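Local coordinates for protein enoyl-CoA hydratase/carnithine racemase (Thermus thermophilus JL-18, PDB 6SL9) that probably acts as a crotonase-family isomerase (PaaG) that forms oxepin-CoA in bacterial phenylacetic acid catabolism, at residues 14-19 with 189-194. Sequence-based numbering, arbitrary orientation.
Sequences VLVLTL and EALSLA
V14 presses both of its methyls against A194: CG1 and CG2 of V14 each lie 3.8 Å from CB of A194, which therefore faces the fork of the valine. The torsion accounts for this two-pronged fit: with CG1 opposite the backbone N (chi1 -180°), CG2 is set beside that N and also comes 3.6 Å from the carbonyl O of A194, an approach of methyl to backbone without a hydrogen bond. One helical turn earlier, L191 reaches the strand with a single branch. Its CB points neither at nor away from the strand, but CD1 of L191 extends to 4.1 Å from CG1 of V14 and meets CG2 of V16 at the same separation, so one methyl bridges the two valines, which project from the same strand face. The L191 side chain runs roughly at right angles to that of V16 and at a slant to that of V14. The closest CA atoms, those of V14 and A194, are 6.4 Å apart, evidence that, within these segments, the approach is closest where the strand begins and at A194. Trimming V14 to an alanine removes both methyls and would probably open a gap beside A194 CB, leaving CD1 of L191 with V16 CG2 as its main neighbour across the contact. The contact joins helix 186-197 to a face of the crotonase-fold sheet; L53 on the adjoining strand 51-56 touches both V14 and A190. With no hydrogen bond or salt bridge between the segments and just 146 Å² buried, their direct attachment rests on nondirectional van der Waals contact between methyls, and of V14 with the A194 carbonyl.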
loop_
_atom_site.group_PDB
_atom_site.type_symbol
_atom_site.label_atom_id
_atom_site.label_comp_id
_atom_site.label_asym_id
_atom_site.label_seq_id
_atom_site.Cartn_x
_atom_site.Cartn_y
_atom_site.Cartn_z
ATOM N N VAL A 14 18.073 12.372 23.512
ATOM C CA VAL A 14 17.213 12.913 22.442
ATOM C C VAL A 14 17.748 14.272 21.984
ATOM O O VAL A 14 17.887 15.190 22.814
ATOM C CB VAL A 14 15.745 13.009 22.898
ATOM C CG1 VAL A 14 14.880 13.567 21.765
ATOM C CG2 VAL A 14 15.234 11.666 23.360
ATOM N N LEU A 15 17.915 14.428 20.687
ATOM C CA LEU A 15 18.136 15.756 20.100
ATOM C C LEU A 15 16.759 16.286 19.665
ATOM O O LEU A 15 16.175 15.723 18.768
ATOM C CB LEU A 15 19.142 15.693 18.957
ATOM C CG LEU A 15 19.395 17.010 18.251
ATOM C CD1 LEU A 15 20.029 18.035 19.161
ATOM C CD2 LEU A 15 20.280 16.815 17.042
ATOM N N VAL A 16 16.367 17.407 20.255
ATOM C CA VAL A 16 15.105 18.085 19.943
ATOM C C VAL A 16 15.400 19.218 18.970
ATOM O O VAL A 16 16.188 20.139 19.306
ATOM C CB VAL A 16 14.426 18.582 21.212
ATOM C CG1 VAL A 16 13.080 19.192 20.819
ATOM C CG2 VAL A 16 14.205 17.510 22.248
ATOM N N LEU A 17 14.785 19.117 17.822
ATOM C CA LEU A 17 14.890 20.118 16.736
ATOM C C LEU A 17 13.571 20.857 16.595
ATOM O O LEU A 17 12.539 20.210 16.465
ATOM C CB LEU A 17 15.251 19.439 15.418
ATOM C CG LEU A 17 16.560 18.641 15.441
ATOM C CD1 LEU A 17 16.864 18.034 14.081
ATOM C CD2 LEU A 17 17.750 19.481 15.947
ATOM N N THR A 18 13.619 22.176 16.572
ATOM C CA THR A 18 12.415 22.996 16.482
ATOM C C THR A 18 12.556 23.943 15.308
ATOM O O THR A 18 13.459 24.803 15.311
ATOM C CB THR A 18 12.125 23.715 17.797
ATOM O OG1 THR A 18 12.135 22.809 18.887
ATOM C CG2 THR A 18 10.804 24.455 17.723
ATOM N N LEU A 19 11.651 23.796 14.348
ATOM C CA LEU A 19 11.539 24.779 13.252
ATOM C C LEU A 19 11.186 26.138 13.872
ATOM O O LEU A 19 10.179 26.244 14.625
ATOM C CB LEU A 19 10.470 24.373 12.220
ATOM C CG LEU A 19 10.597 22.951 11.676
ATOM C CD1 LEU A 19 9.441 22.683 10.770
ATOM C CD2 LEU A 19 11.908 22.707 10.998
ATOM N N GLU A 189 4.470 14.185 25.775
ATOM C CA GLU A 189 4.226 12.817 25.263
ATOM C C GLU A 189 5.275 12.499 24.181
ATOM O O GLU A 189 5.768 11.355 24.142
ATOM C CB GLU A 189 2.767 12.684 24.763
ATOM C CG GLU A 189 1.741 12.788 25.862
ATOM C CD GLU A 189 0.625 11.797 25.936
ATOM O OE1 GLU A 189 -0.362 12.137 26.642
ATOM O OE2 GLU A 189 0.787 10.650 25.458
ATOM N N ALA A 190 5.556 13.429 23.295
ATOM C CA ALA A 190 6.487 13.143 22.179
ATOM C C ALA A 190 7.874 12.921 22.778
ATOM O O ALA A 190 8.612 12.052 22.328
ATOM C CB ALA A 190 6.477 14.288 21.181
ATOM N N LEU A 191 8.259 13.726 23.768
ATOM C CA LEU A 191 9.586 13.565 24.407
ATOM C C LEU A 191 9.661 12.227 25.151
ATOM O O LEU A 191 10.694 11.584 25.117
ATOM C CB LEU A 191 9.925 14.741 25.302
ATOM C CG LEU A 191 11.333 14.710 25.833
ATOM C CD1 LEU A 191 12.397 14.737 24.746
ATOM C CD2 LEU A 191 11.533 15.889 26.758
ATOM N N SER A 192 8.613 11.835 25.849
ATOM C CA SER A 192 8.596 10.536 26.565
ATOM C C SER A 192 8.839 9.427 25.547
ATOM O O SER A 192 9.631 8.499 25.820
ATOM C CB SER A 192 7.258 10.365 27.276
ATOM O OG SER A 192 7.230 9.118 27.905
ATOM N N LEU A 193 8.131 9.458 24.413
ATOM C CA LEU A 193 8.305 8.387 23.406
ATOM C C LEU A 193 9.739 8.442 22.844
ATOM O O LEU A 193 10.393 7.416 22.707
ATOM C CB LEU A 193 7.273 8.592 22.294
ATOM C CG LEU A 193 7.401 7.661 21.082
ATOM C CD1 LEU A 193 7.267 6.234 21.514
ATOM C CD2 LEU A 193 6.384 7.987 20.013
ATOM N N ALA A 194 10.246 9.614 22.508
ATOM C CA ALA A 194 11.620 9.753 22.004
ATOM C C ALA A 194 12.623 9.227 23.021
ATOM O O ALA A 194 13.584 8.573 22.635
ATOM C CB ALA A 194 11.882 11.181 21.604
#